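Local coordinates for lipoate-protein ligase 1 (Plasmodium falciparum, PDB 5T8U) that belongs to the lipoyl protein ligase family and holds lipoic acid in a pocket of the fold, at residues 17-21 with 22-26; 231-234 with 235-238; 255-258 with 259-262. All coordinates share one frame; numbering follows the deposited sequence.

Contact 1. Residues 17-21 with 22-26; sequences SNNQN and IHFNL
S17 and N25 meet in the buried half of this turn, where strand 13-17 gives way to helix 22-34. The hydroxyl OG of S17 donates to OD1 of N25 at 2.8 Å, tilted out of the carbonyl plane. The other end of the same amide, ND2, gives one bond to the backbone O of N19 (3.1 Å) and another to OD1 of N61, so N25 ties helix, loop and a second loop together. Its CG lies beside its own backbone N (chi1 -67°), which turns the amide back over the residues before the helix. Asparagine suits the place because a single flat group offers both a donor and an acceptor.

The helix start is bonded in its own way. N21 is the N-cap: its OD1 takes the N-H of F24 in the carbonyl plane, on a lone pair, at 2.8 Å, while its backbone O receives the N-H of N25 at 2.9 Å. Two residues earlier, OD1 of N19 accepts from the backbone N of N21 at 2.6 Å, an Asx turn that leads the chain into the cap.

The partly exposed side is held differently. There the N19 amide lies over one face of the F24 ring, ND2 3.1 Å from CD2, with the two planes only 12° apart. This is flat stacking, offset toward the rim, and not an N-H aimed into the ring; this side is held by packing alone, with F258 of helix 256-266 meeting the F24 ring edge-to-face.

The I22 side chain lies about 5 Å from the bound lipoic acid. Neutral amides and a hydroxyl thus close the bend without any ion pair, and the N-H groups at the helix start are partly satisfied by the preceding loop.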
loop_
_atom_site.group_PDB
_atom_site.type_symbol
_atom_site.label_atom_id
_atom_site.label_comp_id
_atom_site.label_asym_id
_atom_site.label_seq_id
_atom_site.Cartn_x
_atom_site.Cartn_y
_atom_site.Cartn_z
ATOM N N SER A 17 10.062 3.316 -12.955
ATOM C CA SER A 17 10.943 4.261 -12.283
ATOM C C SER A 17 12.263 3.563 -11.994
ATOM O O SER A 17 12.293 2.569 -11.260
ATOM C CB SER A 17 10.316 4.782 -10.990
ATOM O OG SER A 17 11.250 5.547 -10.247
ATOM N N ASN A 18 13.346 4.075 -12.577
ATOM C CA ASN A 18 14.670 3.538 -12.296
ATOM C C ASN A 18 15.264 4.089 -11.008
ATOM O O ASN A 18 16.288 3.572 -10.547
ATOM C CB ASN A 18 15.620 3.824 -13.464
ATOM C CG ASN A 18 15.336 2.951 -14.668
ATOM O OD1 ASN A 18 15.523 1.735 -14.624
ATOM N ND2 ASN A 18 14.895 3.567 -15.757
ATOM N N ASN A 19 14.654 5.115 -10.420
ATOM C CA ASN A 19 15.096 5.598 -9.122
ATOM C C ASN A 19 14.894 4.513 -8.072
ATOM O O ASN A 19 14.003 3.666 -8.184
ATOM C CB ASN A 19 14.333 6.865 -8.736
ATOM C CG ASN A 19 14.933 7.565 -7.531
ATOM O OD1 ASN A 19 15.200 6.941 -6.505
ATOM N ND2 ASN A 19 15.158 8.867 -7.656
ATOM N N GLN A 20 15.739 4.539 -7.038
ATOM C CA GLN A 20 15.745 3.490 -6.025
ATOM C C GLN A 20 15.592 4.050 -4.614
ATOM O O GLN A 20 15.969 3.383 -3.645
ATOM C CB GLN A 20 17.026 2.660 -6.133
ATOM C CG GLN A 20 17.201 1.996 -7.493
ATOM C CD GLN A 20 18.475 1.180 -7.591
ATOM O OE1 GLN A 20 19.446 1.434 -6.878
ATOM N NE2 GLN A 20 18.474 0.188 -8.474
ATOM N N ASN A 21 15.042 5.253 -4.474
ATOM C CA ASN A 21 14.786 5.851 -3.170
ATOM C C ASN A 21 13.323 5.646 -2.804
ATOM O O ASN A 21 12.429 5.967 -3.595
ATOM C CB ASN A 21 15.129 7.341 -3.172
ATOM C CG ASN A 21 14.834 8.009 -1.843
ATOM O OD1 ASN A 21 13.738 8.524 -1.626
ATOM N ND2 ASN A 21 15.811 7.998 -0.944
ATOM N N ILE A 22 13.082 5.111 -1.605
ATOM C CA ILE A 22 11.718 4.780 -1.199
ATOM C C ILE A 22 10.846 6.029 -1.178
ATOM O O ILE A 22 9.690 6.004 -1.621
ATOM C CB ILE A 22 11.723 4.063 0.167
ATOM C CG1 ILE A 22 10.297 3.701 0.598
ATOM C CG2 ILE A 22 12.393 4.919 1.240
ATOM C CD1 ILE A 22 9.572 2.772 -0.358
ATOM N N HIS A 23 11.378 7.142 -0.668
ATOM C CA HIS A 23 10.598 8.374 -0.615
ATOM C C HIS A 23 10.316 8.904 -2.013
ATOM O O HIS A 23 9.211 9.384 -2.293
ATOM C CB HIS A 23 11.331 9.425 0.218
ATOM C CG HIS A 23 11.680 8.963 1.598
ATOM N ND1 HIS A 23 12.899 9.227 2.185
ATOM C CD2 HIS A 23 10.970 8.255 2.507
ATOM C CE1 HIS A 23 12.925 8.700 3.396
ATOM N NE2 HIS A 23 11.766 8.104 3.615
ATOM N N PHE A 24 11.304 8.822 -2.906
ATOM C CA PHE A 24 11.122 9.304 -4.269
ATOM C C PHE A 24 10.041 8.506 -4.988
ATOM O O PHE A 24 9.108 9.077 -5.568
ATOM C CB PHE A 24 12.449 9.225 -5.026
ATOM C CG PHE A 24 12.460 9.991 -6.315
ATOM C CD1 PHE A 24 12.850 11.319 -6.341
ATOM C CD2 PHE A 24 12.080 9.385 -7.499
ATOM C CE1 PHE A 24 12.861 12.028 -7.524
ATOM C CE2 PHE A 24 12.090 10.088 -8.688
ATOM C CZ PHE A 24 12.480 11.413 -8.699
ATOM N N ASN A 25 10.148 7.176 -4.951
ATOM C CA ASN A 25 9.179 6.336 -5.648
ATOM C C ASN A 25 7.797 6.436 -5.016
ATOM O O ASN A 25 6.784 6.385 -5.722
ATOM C CB ASN A 25 9.651 4.883 -5.661
ATOM C CG ASN A 25 10.895 4.684 -6.500
ATOM O OD1 ASN A 25 11.117 5.399 -7.477
ATOM N ND2 ASN A 25 11.712 3.705 -6.127
ATOM N N LEU A 26 7.728 6.562 -3.689
ATOM C CA LEU A 26 6.437 6.786 -3.047
ATOM C C LEU A 26 5.832 8.116 -3.479
ATOM O O LEU A 26 4.609 8.222 -3.631
ATOM C CB LEU A 26 6.585 6.732 -1.526
ATOM C CG LEU A 26 6.734 5.338 -0.910
ATOM C CD1 LEU A 26 7.146 5.442 0.549
ATOM C CD2 LEU A 26 5.443 4.540 -1.036
#

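Contact 2. Residues 231-234 with 235-238; sequences NYNT and NIIP
The flat amide of N233 has the backbone N of N235 and the methyl CD1 of I236 above the same face, while the N235 amide stands nearby with its plane turned 60° from it. The second flat group, the Y232 ring, is met obliquely by CG1 of I237. The motif is an Asx turn laid over two successive beta turns, in the long loop that runs from helix 213-227 to strand 244-245.

In the Asx turn, OD1 of N233 accepts from the N-H of N235 at 3.2 Å. The N-H points straight enough, but it comes in 74° out of the carbonyl plane, above it and away from the lone pairs, which suggests a modest bond. The first beta turn is closed by I236 N to the backbone O of N233, 3.3 Å; the second, by I237 N to the O of T234, is weak at 3.4 Å. Asparagine fits the first position because its short side chain reaches forward to the N-H two residues on, CG lying anti to the backbone N and beside the carbonyl carbon (chi1 174°).

Apolar cover is thin. CB of Y232 touches CG1 of I237 at 3.7 Å, the two side chains crossing at a slant. CD1 of I236 presses to 3.1 Å from ND2 of N233; the outer torsion of I236 lies far from a staggered value, so that position deserves caution.

Most of the turn is exposed, and T234 to P238 touch a crystal neighbour, which may help select the conformation. On the solvent side a water links the two amides: ND2 of N233 donates to it at 3.3 Å, and it gives a weak bond to OD1 of N235.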
loop_
_atom_site.group_PDB
_atom_site.type_symbol
_atom_site.label_atom_id
_atom_site.label_comp_id
_atom_site.label_asym_id
_atom_site.label_seq_id
_atom_site.Cartn_x
_atom_site.Cartn_y
_atom_site.Cartn_z
ATOM N N ASN A 231 -10.585 -8.421 -25.310
ATOM C CA ASN A 231 -11.690 -8.038 -26.186
ATOM C C ASN A 231 -11.253 -7.956 -27.643
ATOM O O ASN A 231 -11.951 -8.446 -28.538
ATOM C CB ASN A 231 -12.272 -6.698 -25.735
ATOM C CG ASN A 231 -13.328 -6.173 -26.688
ATOM O OD1 ASN A 231 -14.209 -6.913 -27.125
ATOM N ND2 ASN A 231 -13.234 -4.892 -27.027
ATOM N N TYR A 232 -10.105 -7.337 -27.900
ATOM C CA TYR A 232 -9.653 -7.146 -29.270
ATOM C C TYR A 232 -9.235 -8.471 -29.893
ATOM O O TYR A 232 -8.674 -9.345 -29.225
ATOM C CB TYR A 232 -8.483 -6.165 -29.311
ATOM C CG TYR A 232 -8.808 -4.796 -28.756
ATOM C CD1 TYR A 232 -9.631 -3.921 -29.454
ATOM C CD2 TYR A 232 -8.289 -4.375 -27.538
ATOM C CE1 TYR A 232 -9.931 -2.668 -28.952
ATOM C CE2 TYR A 232 -8.584 -3.124 -27.028
ATOM C CZ TYR A 232 -9.404 -2.275 -27.740
ATOM O OH TYR A 232 -9.701 -1.028 -27.238
ATOM N N ASN A 233 -9.514 -8.617 -31.185
ATOM C CA ASN A 233 -9.067 -9.780 -31.935
ATOM C C ASN A 233 -7.600 -9.604 -32.313
ATOM O O ASN A 233 -7.190 -8.531 -32.767
ATOM C CB ASN A 233 -9.933 -9.971 -33.179
ATOM C CG ASN A 233 -9.427 -11.077 -34.084
ATOM O OD1 ASN A 233 -8.579 -11.879 -33.693
ATOM N ND2 ASN A 233 -9.957 -11.132 -35.299
ATOM N N THR A 234 -6.810 -10.663 -32.121
ATOM C CA THR A 234 -5.362 -10.553 -32.273
ATOM C C THR A 234 -4.960 -10.222 -33.706
ATOM O O THR A 234 -3.950 -9.542 -33.921
ATOM C CB THR A 234 -4.697 -11.856 -31.822
ATOM O OG1 THR A 234 -5.014 -12.101 -30.446
ATOM C CG2 THR A 234 -3.178 -11.785 -31.978
ATOM N N ASN A 235 -5.727 -10.686 -34.695
ATOM C CA ASN A 235 -5.330 -10.508 -36.087
ATOM C C ASN A 235 -5.335 -9.048 -36.525
ATOM O O ASN A 235 -4.712 -8.721 -37.540
ATOM C CB ASN A 235 -6.247 -11.322 -37.000
ATOM C CG ASN A 235 -5.913 -12.799 -36.993
ATOM O OD1 ASN A 235 -6.347 -13.543 -36.114
ATOM N ND2 ASN A 235 -5.134 -13.233 -37.978
ATOM N N ILE A 236 -6.011 -8.166 -35.787
ATOM C CA ILE A 236 -6.122 -6.768 -36.185
ATOM C C ILE A 236 -5.209 -5.847 -35.380
ATOM O O ILE A 236 -4.871 -4.756 -35.864
ATOM C CB ILE A 236 -7.584 -6.284 -36.071
ATOM C CG1 ILE A 236 -8.513 -7.196 -36.872
ATOM C CG2 ILE A 236 -7.731 -4.849 -36.566
ATOM C CD1 ILE A 236 -9.218 -8.224 -36.034
ATOM N N ILE A 237 -4.798 -6.247 -34.181
ATOM C CA ILE A 237 -4.081 -5.355 -33.271
ATOM C C ILE A 237 -2.596 -5.703 -33.276
ATOM O O ILE A 237 -2.241 -6.881 -33.420
ATOM C CB ILE A 237 -4.676 -5.439 -31.855
ATOM C CG1 ILE A 237 -6.115 -4.913 -31.846
ATOM C CG2 ILE A 237 -3.829 -4.675 -30.841
ATOM C CD1 ILE A 237 -6.266 -3.442 -32.213
ATOM N N PRO A 238 -1.697 -4.726 -33.129
ATOM C CA PRO A 238 -0.270 -5.059 -33.050
ATOM C C PRO A 238 0.054 -5.829 -31.781
ATOM O O PRO A 238 -0.532 -5.593 -30.721
ATOM C CB PRO A 238 0.421 -3.688 -33.057
ATOM C CG PRO A 238 -0.593 -2.730 -33.553
ATOM C CD PRO A 238 -1.915 -3.270 -33.133
HETATM O O HOH W 1 -9.389 -13.601 -37.387
#

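Contact 3. Residues 255-258 with 259-262; sequences NPEF and LKYY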
loop_
_atom_site.group_PDB
_atom_site.type_symbol
_atom_site.label_atom_id
_atom_site.label_comp_id
_atom_site.label_asym_id
_atom_site.label_seq_id
_atom_site.Cartn_x
_atom_site.Cartn_y
_atom_site.Cartn_z
ATOM N N ASN A 255 7.390 19.097 -10.275
ATOM C CA ASN A 255 6.158 19.763 -9.894
ATOM C C ASN A 255 6.203 20.150 -8.415
ATOM O O ASN A 255 6.783 19.432 -7.597
ATOM C CB ASN A 255 4.968 18.844 -10.156
ATOM C CG ASN A 255 3.638 19.522 -9.895
ATOM O OD1 ASN A 255 3.256 19.746 -8.747
ATOM N ND2 ASN A 255 2.917 19.839 -10.964
ATOM N N PRO A 256 5.600 21.285 -8.040
ATOM C CA PRO A 256 5.563 21.635 -6.611
ATOM C C PRO A 256 4.809 20.621 -5.775
ATOM O O PRO A 256 5.177 20.385 -4.617
ATOM C CB PRO A 256 4.870 23.007 -6.595
ATOM C CG PRO A 256 4.966 23.517 -7.990
ATOM C CD PRO A 256 4.946 22.312 -8.869
ATOM N N GLU A 257 3.756 20.016 -6.327
ATOM C CA GLU A 257 3.038 18.965 -5.615
ATOM C C GLU A 257 3.957 17.785 -5.327
ATOM O O GLU A 257 3.989 17.259 -4.206
ATOM C CB GLU A 257 1.829 18.524 -6.440
ATOM C CG GLU A 257 0.788 17.744 -5.664
ATOM C CD GLU A 257 -0.339 17.248 -6.549
ATOM O OE1 GLU A 257 -0.620 17.902 -7.576
ATOM O OE2 GLU A 257 -0.940 16.203 -6.221
ATOM N N PHE A 258 4.723 17.356 -6.333
ATOM C CA PHE A 258 5.660 16.256 -6.142
ATOM C C PHE A 258 6.650 16.570 -5.028
ATOM O O PHE A 258 6.852 15.761 -4.117
ATOM C CB PHE A 258 6.398 15.962 -7.449
ATOM C CG PHE A 258 7.292 14.759 -7.380
ATOM C CD1 PHE A 258 6.812 13.506 -7.717
ATOM C CD2 PHE A 258 8.611 14.877 -6.973
ATOM C CE1 PHE A 258 7.628 12.395 -7.653
ATOM C CE2 PHE A 258 9.432 13.768 -6.907
ATOM C CZ PHE A 258 8.939 12.526 -7.248
ATOM N N LEU A 259 7.287 17.742 -5.088
ATOM C CA LEU A 259 8.219 18.131 -4.034
ATOM C C LEU A 259 7.534 18.181 -2.676
ATOM O O LEU A 259 8.160 17.883 -1.653
ATOM C CB LEU A 259 8.849 19.486 -4.361
ATOM C CG LEU A 259 9.873 19.499 -5.497
ATOM C CD1 LEU A 259 10.239 20.927 -5.865
ATOM C CD2 LEU A 259 11.121 18.716 -5.114
ATOM N N LYS A 260 6.255 18.562 -2.642
ATOM C CA LYS A 260 5.502 18.529 -1.394
ATOM C C LYS A 260 5.435 17.111 -0.840
ATOM O O LYS A 260 5.786 16.864 0.321
ATOM C CB LYS A 260 4.096 19.086 -1.624
ATOM C CG LYS A 260 3.258 19.247 -0.364
ATOM C CD LYS A 260 1.769 19.241 -0.689
ATOM C CE LYS A 260 1.383 20.368 -1.641
ATOM N NZ LYS A 260 -0.035 20.263 -2.079
ATOM N N TYR A 261 4.985 16.160 -1.665
ATOM C CA TYR A 261 4.938 14.766 -1.236
ATOM C C TYR A 261 6.306 14.291 -0.763
ATOM O O TYR A 261 6.438 13.711 0.320
ATOM C CB TYR A 261 4.438 13.883 -2.381
ATOM C CG TYR A 261 3.048 14.213 -2.879
ATOM C CD1 TYR A 261 2.127 14.858 -2.065
ATOM C CD2 TYR A 261 2.656 13.871 -4.167
ATOM C CE1 TYR A 261 0.857 15.156 -2.520
ATOM C CE2 TYR A 261 1.389 14.165 -4.631
ATOM C CZ TYR A 261 0.494 14.806 -3.803
ATOM O OH TYR A 261 -0.769 15.102 -4.261
ATOM N N TYR A 262 7.340 14.528 -1.571
ATOM C CA TYR A 262 8.683 14.064 -1.238
ATOM C C TYR A 262 9.137 14.614 0.107
ATOM O O TYR A 262 9.661 13.876 0.949
ATOM C CB TYR A 262 9.654 14.470 -2.347
ATOM C CG TYR A 262 11.065 13.957 -2.160
ATOM C CD1 TYR A 262 11.407 12.663 -2.528
ATOM C CD2 TYR A 262 12.056 14.770 -1.628
ATOM C CE1 TYR A 262 12.695 12.190 -2.364
ATOM C CE2 TYR A 262 13.346 14.307 -1.461
ATOM C CZ TYR A 262 13.661 13.016 -1.830
ATOM O OH TYR A 262 14.945 12.552 -1.663
#
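The Y261 ring lays one face over the backbone O of E257, which sits 3.4 Å from the ring plane and offset toward its rim. Along that ring runs the extended E257 side chain, pointing the same way, with CG 3.5 Å from CZ of Y261. The carboxylate stands almost perpendicular to the ring, 85° between planes; its approach to the phenol oxygen is too close to be credible, so the exact placing of the two ends is doubtful.

Backbone bonds come next, in the i to i+4 pattern of an alpha-helix. N255 O receives L259 N at 3.1 Å, and P256, E257 and F258 pass their carbonyls on in turn to K260, Y261 and Y262.

These are the opening turns of helix 256-266, with N255 as N-cap. Its OD1 takes the N-H of E257 at 2.5 Å, so short that its exact length is doubtful, with CG set anti to the backbone N (chi1 -175°) so that the amide reaches forward to the first turn. P256 suits the position after the cap, where a residue needs no N-H for helix bonding, and E257 places a negative group where the helix dipole would probably favour it.

Charge adds little beyond that: OE2 of E257 and NZ of K260 are 5.9 Å apart, opposite in sign but not in contact.

Side-chain packing joins this helix to helix 22-34. The buried F258 meets the ring of F24 edge-to-face and touches L28, Y262 leans on S27, and Y261 lies against N30 and N34.

Overall arrangement
Along the chain the three contacts follow in order, each ending before the next begins. Contacts 1 and 3 are neighbours in space, their centres about 13 Å apart: each forms the capped beginning of a helix, 22-34 and 256-266, and the helices pack on one another, with CE1 of Y262 3.7 Å from the backbone N of F24. Residues far apart in sequence thus come together beside the start of the helix whose I22 lies near the lipoic acid. Contact 2 stands apart, its centre about 35 Å from that of contact 1 and 40 Å from that of contact 3, in a surface loop that leads to strand 244-245, at the edge of the large mixed sheet beside strand 13-17.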